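Local atomic coordinates of Succinylglutamatedesuccinylase/aspartoacylase (Rhodobacter sphaeroides 2.4.1, PDB entry 3CDX), a protein that binds a metal ion and probably acts as a zinc-dependent hydrolase on amide or ester bonds, as in the succinylglutamate desuccinylase/aspartoacylase family. Residues A[76-89]-A[233-245]. Sequence-based numbering, arbitrary orientation.
Sequences LARRLRPEEVQGRV and ILNVLKHMGVIEG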
ATOM      1  N   LEU A  76     -20.504   1.925  31.306  1.00 27.70           N
ATOM      2  CA  LEU A  76     -20.778   1.199  32.553  1.00 27.81           C
ATOM      3  C   LEU A  76     -19.523   1.165  33.393  1.00 28.33           C
ATOM      4  O   LEU A  76     -19.574   1.343  34.628  1.00 27.63           O
ATOM      5  CB  LEU A  76     -21.334  -0.218  32.306  1.00 28.27           C
ATOM      6  CG  LEU A  76     -21.703  -1.058  33.546  1.00 28.58           C
ATOM      7  CD1 LEU A  76     -22.748  -0.354  34.458  1.00 29.43           C
ATOM      8  CD2 LEU A  76     -22.145  -2.484  33.155  1.00 28.93           C
ATOM      9  N   ALA A  77     -18.379   1.011  32.708  1.00 28.41           N
ATOM     10  CA  ALA A  77     -17.097   0.919  33.390  1.00 29.14           C
ATOM     11  C   ALA A  77     -16.774   2.192  34.146  1.00 30.24           C
ATOM     12  O   ALA A  77     -16.134   2.152  35.204  1.00 31.03           O
ATOM     13  CB  ALA A  77     -15.948   0.545  32.381  1.00 28.43           C
ATOM     14  N   ARG A  78     -17.184   3.330  33.597  1.00 31.26           N
ATOM     15  CA  ARG A  78     -16.910   4.616  34.224  1.00 33.53           C
ATOM     16  C   ARG A  78     -17.797   4.876  35.465  1.00 34.51           C
ATOM     17  O   ARG A  78     -17.361   5.546  36.402  1.00 33.82           O
ATOM     18  CB  ARG A  78     -17.060   5.763  33.197  1.00 33.19           C
ATOM     19  CG  ARG A  78     -16.633   7.139  33.711  1.00 34.19           C
ATOM     20  CD  ARG A  78     -16.657   8.227  32.613  1.00 34.95           C
ATOM     21  NE  ARG A  78     -17.944   8.308  31.930  1.00 39.02           N
ATOM     22  CZ  ARG A  78     -18.981   9.007  32.386  1.00 41.75           C
ATOM     23  NH1 ARG A  78     -18.884   9.673  33.526  1.00 41.57           N
ATOM     24  NH2 ARG A  78     -20.128   9.016  31.718  1.00 42.73           N
ATOM     25  N   ARG A  79     -19.028   4.359  35.426  1.00 36.49           N
ATOM     26  CA  ARG A  79     -20.088   4.667  36.402  1.00 38.80           C
ATOM     27  C   ARG A  79     -20.210   3.656  37.553  1.00 38.59           C
ATOM     28  O   ARG A  79     -20.431   4.054  38.699  1.00 39.01           O
ATOM     29  CB  ARG A  79     -21.444   4.753  35.709  1.00 38.29           C
ATOM     30  CG  ARG A  79     -21.678   6.011  34.861  1.00 41.76           C
ATOM     31  CD  ARG A  79     -23.048   5.909  34.133  1.00 42.60           C
ATOM     32  NE  ARG A  79     -23.147   6.792  32.960  1.00 53.54           N
ATOM     33  CZ  ARG A  79     -24.294   7.177  32.378  1.00 56.49           C
ATOM     34  NH1 ARG A  79     -25.481   6.777  32.851  1.00 58.06           N
ATOM     35  NH2 ARG A  79     -24.257   7.985  31.326  1.00 56.44           N
ATOM     36  N   LEU A  80     -20.080   2.363  37.243  1.00 38.18           N
ATOM     37  CA  LEU A  80     -20.289   1.271  38.210  1.00 37.86           C
ATOM     38  C   LEU A  80     -19.389   1.328  39.454  1.00 37.63           C
ATOM     39  O   LEU A  80     -18.182   1.474  39.341  1.00 38.74           O
ATOM     40  CB  LEU A  80     -20.125  -0.089  37.504  1.00 37.62           C
ATOM     41  CG  LEU A  80     -20.425  -1.388  38.271  1.00 37.63           C
ATOM     42  CD1 LEU A  80     -21.906  -1.530  38.657  1.00 34.59           C
ATOM     43  CD2 LEU A  80     -19.936  -2.610  37.501  1.00 37.09           C
ATOM     44  N   ARG A  81     -19.971   1.174  40.642  1.00 37.77           N
ATOM     45  CA  ARG A  81     -19.220   1.297  41.921  1.00 37.50           C
ATOM     46  C   ARG A  81     -19.182  -0.006  42.714  1.00 37.05           C
ATOM     47  O   ARG A  81     -20.137  -0.775  42.680  1.00 35.92           O
ATOM     48  CB  ARG A  81     -19.822   2.388  42.810  1.00 38.12           C
ATOM     49  CG  ARG A  81     -19.704   3.810  42.279  1.00 39.72           C
ATOM     50  CD  ARG A  81     -20.753   4.712  42.926  1.00 43.21           C
ATOM     51  NE  ARG A  81     -22.138   4.446  42.479  1.00 47.79           N
ATOM     52  CZ  ARG A  81     -23.206   4.373  43.300  1.00 49.31           C
ATOM     53  NH1 ARG A  81     -23.053   4.500  44.621  1.00 47.23           N
ATOM     54  NH2 ARG A  81     -24.426   4.135  42.811  1.00 46.36           N
ATOM     55  N   PRO A  82     -18.077  -0.255  43.439  1.00 37.59           N
ATOM     56  CA  PRO A  82     -17.942  -1.523  44.186  1.00 38.32           C
ATOM     57  C   PRO A  82     -19.111  -1.833  45.124  1.00 39.37           C
ATOM     58  O   PRO A  82     -19.539  -2.984  45.237  1.00 38.58           O
ATOM     59  CB  PRO A  82     -16.609  -1.365  44.945  1.00 37.93           C
ATOM     60  CG  PRO A  82     -15.884  -0.276  44.261  1.00 37.48           C
ATOM     61  CD  PRO A  82     -16.886   0.610  43.577  1.00 36.77           C
ATOM     62  N   GLU A  83     -19.670  -0.792  45.728  1.00 41.42           N
ATOM     63  CA  GLU A  83     -20.766  -0.940  46.660  1.00 43.16           C
ATOM     64  C   GLU A  83     -22.096  -1.384  46.039  1.00 43.30           C
ATOM     65  O   GLU A  83     -22.975  -1.847  46.771  1.00 43.74           O
ATOM     66  CB  GLU A  83     -20.943   0.356  47.455  1.00 43.82           C
ATOM     67  CG  GLU A  83     -21.684   1.421  46.683  1.00 46.71           C
ATOM     68  CD  GLU A  83     -21.396   2.804  47.206  1.00 51.26           C
ATOM     69  OE1 GLU A  83     -20.206   3.195  47.242  1.00 52.91           O
ATOM     70  OE2 GLU A  83     -22.368   3.506  47.574  1.00 53.58           O
ATOM     71  N   GLU A  84     -22.279  -1.252  44.722  1.00 42.62           N
ATOM     72  CA  GLU A  84     -23.519  -1.778  44.106  1.00 42.31           C
ATOM     73  C   GLU A  84     -23.392  -3.254  43.725  1.00 40.38           C
ATOM     74  O   GLU A  84     -24.357  -3.865  43.236  1.00 40.46           O
ATOM     75  CB  GLU A  84     -23.921  -1.011  42.835  1.00 43.31           C
ATOM     76  CG  GLU A  84     -23.707   0.495  42.813  1.00 44.86           C
ATOM     77  CD  GLU A  84     -23.785   1.043  41.395  1.00 44.96           C
ATOM     78  OE1 GLU A  84     -24.873   0.944  40.785  1.00 48.39           O
ATOM     79  OE2 GLU A  84     -22.761   1.569  40.886  1.00 47.87           O
ATOM     80  N   VAL A  85     -22.206  -3.816  43.935  1.00 38.16           N
ATOM     81  CA  VAL A  85     -21.828  -5.115  43.366  1.00 36.21           C
ATOM     82  C   VAL A  85     -21.742  -6.255  44.383  1.00 35.83           C
ATOM     83  O   VAL A  85     -21.174  -6.089  45.467  1.00 35.78           O
ATOM     84  CB  VAL A  85     -20.514  -4.959  42.552  1.00 35.88           C
ATOM     85  CG1 VAL A  85     -19.790  -6.275  42.314  1.00 34.11           C
ATOM     86  CG2 VAL A  85     -20.825  -4.262  41.240  1.00 35.38           C
ATOM     87  N   GLN A  86     -22.344  -7.392  44.027  1.00 35.02           N
ATOM     88  CA  GLN A  86     -22.189  -8.644  44.767  1.00 34.40           C
ATOM     89  C   GLN A  86     -21.642  -9.741  43.870  1.00 33.66           C
ATOM     90  O   GLN A  86     -22.383 -10.491  43.218  1.00 33.06           O
ATOM     91  CB  GLN A  86     -23.487  -9.058  45.487  1.00 34.63           C
ATOM     92  CG  GLN A  86     -23.845  -8.159  46.676  1.00 35.11           C
ATOM     93  CD  GLN A  86     -22.919  -8.332  47.874  1.00 37.69           C
ATOM     94  OE1 GLN A  86     -22.498  -9.452  48.199  1.00 40.00           O
ATOM     95  NE2 GLN A  86     -22.593  -7.222  48.537  1.00 36.48           N
ATOM     96  N   GLY A  87     -20.314  -9.798  43.827  1.00 32.81           N
ATOM     97  CA  GLY A  87     -19.617 -10.650  42.897  1.00 31.82           C
ATOM     98  C   GLY A  87     -18.506  -9.868  42.212  1.00 31.26           C
ATOM     99  O   GLY A  87     -17.745  -9.149  42.861  1.00 31.42           O
ATOM    100  N   ARG A  88     -18.431  -9.996  40.885  1.00 30.37           N
ATOM    101  CA  ARG A  88     -17.316  -9.406  40.130  1.00 28.57           C
ATOM    102  C   ARG A  88     -17.725  -9.122  38.696  1.00 28.10           C
ATOM    103  O   ARG A  88     -18.316  -9.983  38.030  1.00 27.64           O
ATOM    104  CB  ARG A  88     -16.073 -10.301  40.175  1.00 28.21           C
ATOM    105  CG  ARG A  88     -14.811  -9.639  39.570  1.00 28.69           C
ATOM    106  CD  ARG A  88     -13.524 -10.438  39.817  1.00 27.25           C
ATOM    107  NE  ARG A  88     -13.729 -11.849  39.509  1.00 27.35           N
ATOM    108  CZ  ARG A  88     -12.824 -12.803  39.685  1.00 28.27           C
ATOM    109  NH1 ARG A  88     -13.138 -14.055  39.387  1.00 31.50           N
ATOM    110  NH2 ARG A  88     -11.615 -12.521  40.160  1.00 28.04           N
ATOM    111  N   VAL A  89     -17.414  -7.895  38.259  1.00 27.41           N
ATOM    112  CA  VAL A  89     -17.639  -7.417  36.882  1.00 26.49           C
ATOM    113  C   VAL A  89     -16.279  -7.032  36.255  1.00 26.06           C
ATOM    114  O   VAL A  89     -15.557  -6.189  36.789  1.00 24.97           O
ATOM    115  CB  VAL A  89     -18.597  -6.213  36.834  1.00 26.91           C
ATOM    116  CG1 VAL A  89     -18.941  -5.839  35.373  1.00 25.75           C
ATOM    117  CG2 VAL A  89     -19.907  -6.526  37.636  1.00 25.40           C
ATOM    118  N   ILE A 233     -26.888  -5.058  29.408  1.00 26.83           N
ATOM    119  CA  ILE A 233     -25.802  -5.429  30.290  1.00 27.95           C
ATOM    120  C   ILE A 233     -26.140  -5.227  31.764  1.00 29.09           C
ATOM    121  O   ILE A 233     -25.734  -6.041  32.592  1.00 28.74           O
ATOM    122  CB  ILE A 233     -24.411  -4.830  29.876  1.00 28.09           C
ATOM    123  CG1 ILE A 233     -24.368  -3.297  29.943  1.00 27.59           C
ATOM    124  CG2 ILE A 233     -24.029  -5.340  28.451  1.00 27.33           C
ATOM    125  CD1 ILE A 233     -22.970  -2.691  29.567  1.00 26.56           C
ATOM    126  N   LEU A 234     -26.880  -4.158  32.075  1.00 30.05           N
ATOM    127  CA  LEU A 234     -27.448  -3.963  33.424  1.00 31.35           C
ATOM    128  C   LEU A 234     -28.388  -5.108  33.785  1.00 30.79           C
ATOM    129  O   LEU A 234     -28.263  -5.675  34.854  1.00 30.92           O
ATOM    130  CB  LEU A 234     -28.242  -2.656  33.514  1.00 32.02           C
ATOM    131  CG  LEU A 234     -27.474  -1.348  33.592  1.00 34.49           C
ATOM    132  CD1 LEU A 234     -28.477  -0.189  33.505  1.00 39.17           C
ATOM    133  CD2 LEU A 234     -26.627  -1.259  34.856  1.00 37.66           C
ATOM    134  N   ASN A 235     -29.324  -5.419  32.881  1.00 30.15           N
ATOM    135  CA  ASN A 235     -30.228  -6.562  33.018  1.00 29.50           C
ATOM    136  C   ASN A 235     -29.488  -7.872  33.264  1.00 29.58           C
ATOM    137  O   ASN A 235     -29.908  -8.687  34.093  1.00 30.27           O
ATOM    138  CB  ASN A 235     -31.074  -6.752  31.761  1.00 29.35           C
ATOM    139  CG  ASN A 235     -32.227  -5.771  31.646  1.00 27.84           C
ATOM    140  OD1 ASN A 235     -32.475  -4.960  32.533  1.00 29.37           O
ATOM    141  ND2 ASN A 235     -32.927  -5.837  30.520  1.00 25.23           N
ATOM    142  N   VAL A 236     -28.387  -8.092  32.547  1.00 29.63           N
ATOM    143  CA  VAL A 236     -27.656  -9.315  32.718  1.00 28.61           C
ATOM    144  C   VAL A 236     -27.094  -9.344  34.152  1.00 29.55           C
ATOM    145  O   VAL A 236     -27.129 -10.384  34.816  1.00 28.74           O
ATOM    146  CB  VAL A 236     -26.553  -9.515  31.683  1.00 28.25           C
ATOM    147  CG1 VAL A 236     -25.527 -10.444  32.249  1.00 27.66           C
ATOM    148  CG2 VAL A 236     -27.146 -10.140  30.364  1.00 27.64           C
ATOM    149  N   LEU A 237     -26.598  -8.201  34.624  1.00 29.57           N
ATOM    150  CA  LEU A 237     -26.042  -8.122  35.983  1.00 29.99           C
ATOM    151  C   LEU A 237     -27.106  -8.379  37.064  1.00 30.34           C
ATOM    152  O   LEU A 237     -26.818  -8.988  38.108  1.00 30.93           O
ATOM    153  CB  LEU A 237     -25.426  -6.749  36.215  1.00 29.09           C
ATOM    154  CG  LEU A 237     -24.152  -6.382  35.441  1.00 30.87           C
ATOM    155  CD1 LEU A 237     -23.586  -5.023  35.953  1.00 29.05           C
ATOM    156  CD2 LEU A 237     -23.088  -7.487  35.507  1.00 26.90           C
ATOM    157  N   LYS A 238     -28.300  -7.846  36.821  1.00 30.07           N
ATOM    158  CA  LYS A 238     -29.462  -8.046  37.679  1.00 31.20           C
ATOM    159  C   LYS A 238     -29.880  -9.519  37.689  1.00 31.36           C
ATOM    160  O   LYS A 238     -30.061 -10.095  38.763  1.00 31.64           O
ATOM    161  CB  LYS A 238     -30.623  -7.118  37.260  1.00 30.79           C
ATOM    162  CG  LYS A 238     -30.278  -5.645  37.469  1.00 29.73           C
ATOM    163  CD  LYS A 238     -31.372  -4.766  36.938  1.00 30.94           C
ATOM    164  CE  LYS A 238     -31.138  -3.317  37.314  1.00 32.12           C
ATOM    165  NZ  LYS A 238     -32.042  -2.449  36.442  1.00 33.30           N
ATOM    166  N   HIS A 239     -29.975 -10.121  36.498  1.00 31.52           N
ATOM    167  CA  HIS A 239     -30.254 -11.533  36.328  1.00 31.59           C
ATOM    168  C   HIS A 239     -29.286 -12.383  37.130  1.00 32.78           C
ATOM    169  O   HIS A 239     -29.657 -13.382  37.729  1.00 32.70           O
ATOM    170  CB  HIS A 239     -30.149 -11.918  34.862  1.00 31.78           C
ATOM    171  CG  HIS A 239     -30.291 -13.388  34.598  1.00 30.83           C
ATOM    172  ND1 HIS A 239     -31.493 -14.053  34.714  1.00 31.68           N
ATOM    173  CD2 HIS A 239     -29.391 -14.312  34.187  1.00 32.57           C
ATOM    174  CE1 HIS A 239     -31.327 -15.329  34.402  1.00 29.87           C
ATOM    175  NE2 HIS A 239     -30.063 -15.512  34.066  1.00 34.08           N
ATOM    176  N   MET A 240     -28.031 -11.994  37.155  1.00 32.37           N
ATOM    177  CA  MET A 240     -27.071 -12.870  37.783  1.00 33.24           C
ATOM    178  C   MET A 240     -26.973 -12.617  39.282  1.00 33.04           C
ATOM    179  O   MET A 240     -26.250 -13.340  39.979  1.00 32.89           O
ATOM    180  CB  MET A 240     -25.702 -12.747  37.097  1.00 32.10           C
ATOM    181  CG  MET A 240     -25.713 -13.323  35.685  1.00 32.60           C
ATOM    182  SD  MET A 240     -25.834 -15.113  35.500  1.00 27.28           S
ATOM    183  CE  MET A 240     -24.264 -15.544  36.262  1.00 29.75           C
ATOM    184  N   GLY A 241     -27.694 -11.587  39.745  1.00 33.39           N
ATOM    185  CA  GLY A 241     -27.722 -11.178  41.152  1.00 32.99           C
ATOM    186  C   GLY A 241     -26.499 -10.415  41.613  1.00 32.78           C
ATOM    187  O   GLY A 241     -26.176 -10.396  42.807  1.00 32.80           O
ATOM    188  N   VAL A 242     -25.813  -9.766  40.668  1.00 32.69           N
ATOM    189  CA  VAL A 242     -24.576  -9.022  40.950  1.00 31.38           C
ATOM    190  C   VAL A 242     -24.904  -7.577  41.361  1.00 32.37           C
ATOM    191  O   VAL A 242     -24.208  -6.978  42.156  1.00 32.07           O
ATOM    192  CB  VAL A 242     -23.583  -9.103  39.731  1.00 31.09           C
ATOM    193  CG1 VAL A 242     -22.347  -8.240  39.928  1.00 28.39           C
ATOM    194  CG2 VAL A 242     -23.194 -10.536  39.486  1.00 28.22           C
ATOM    195  N   ILE A 243     -25.981  -7.028  40.809  1.00 33.24           N
ATOM    196  CA  ILE A 243     -26.483  -5.750  41.257  1.00 35.09           C
ATOM    197  C   ILE A 243     -27.976  -5.885  41.534  1.00 35.92           C
ATOM    198  O   ILE A 243     -28.622  -6.822  41.069  1.00 34.69           O
ATOM    199  CB  ILE A 243     -26.223  -4.598  40.226  1.00 35.14           C
ATOM    200  CG1 ILE A 243     -27.202  -4.690  39.058  1.00 35.04           C
ATOM    201  CG2 ILE A 243     -24.752  -4.627  39.739  1.00 34.74           C
ATOM    202  CD1 ILE A 243     -27.020  -3.636  37.992  1.00 36.28           C
ATOM    203  N   GLU A 244     -28.517  -4.914  42.266  1.00 38.12           N
ATOM    204  CA  GLU A 244     -29.906  -4.953  42.736  1.00 40.53           C
ATOM    205  C   GLU A 244     -30.904  -4.702  41.589  1.00 39.63           C
ATOM    206  O   GLU A 244     -30.673  -3.867  40.691  1.00 39.27           O
ATOM    207  CB  GLU A 244     -30.105  -3.940  43.879  1.00 40.29           C
ATOM    208  CG  GLU A 244     -29.142  -4.140  45.089  1.00 44.20           C
ATOM    209  CD  GLU A 244     -28.900  -2.843  45.934  1.00 45.53           C
ATOM    210  OE1 GLU A 244     -29.867  -2.395  46.615  1.00 50.26           O
ATOM    211  OE2 GLU A 244     -27.741  -2.290  45.918  1.00 49.93           O
ATOM    212  N   GLY A 245     -32.003  -5.452  41.617  1.00 38.89           N
ATOM    213  CA  GLY A 245     -33.138  -5.161  40.778  1.00 37.71           C
ATOM    214  C   GLY A 245     -33.485  -6.334  39.924  1.00 37.56           C
ATOM    215  O   GLY A 245     -32.895  -7.403  40.064  1.00 37.49           O
TER
HETATM  216  O   HOH W   1     -26.827  -2.958  43.197  1.00 44.20           O
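With its CG swung anti to the backbone N (chi1 -178°), Leu76 extends from the last full turn of helix 68-79 toward helix 223-239, where Ile233 comes to meet it, its CG1 held between backbone N and carbonyl carbon (chi1 64°). The two side chains touch tip to tip, Leu76 CD2 lying 3.7 Å from Ile233 CD1. The same CD2 also rests against CD1 of Leu237, while Leu76 CD1 crosses Leu234 CD2 at 4.0 Å. One turn further along helix 223-239, Leu237 CD2 meets Val89 CG2 end to end, and Val89 CG2 also packs 3.8 Å from Val242 CG1. Val242 lies alongside Val85, both pointing the same way. Leu58 of strand 55-60 also touches Leu76 and Ile233, and Val56 touches Leu237 and Val242.

Beyond the helix, backbone polar contacts join the apolar ones, which continue as Ile243 CG2 packs against Val85 CG2 and Leu80 CD1. Helix 223-239 finishes in a Schellman motif at Gly241, whose positive phi turns the chain so that Val242 O faces the other segment. Gln86 N donates to Val242 O over 2.7 Å, and Val85 CA adds a C-H...O contact to the same oxygen. A water bridges the next step: it donates to Glu84 O (2.6 Å) and to Glu244 OE2, and accepts from Glu244 N, thereby satisfying a carbonyl whose Glu84 O sits 3.3 Å from the equally electron-rich Val242 O. Glu84 is itself tied back to its own loop, its OE2 accepting from Arg81 N.

The whole joins the C-terminal ends of two helices and the loop leading into strand 87-92, together with the start of that strand, on the periphery of the alpha/beta catalytic domain of the zinc-exopeptidase-like M14 fold.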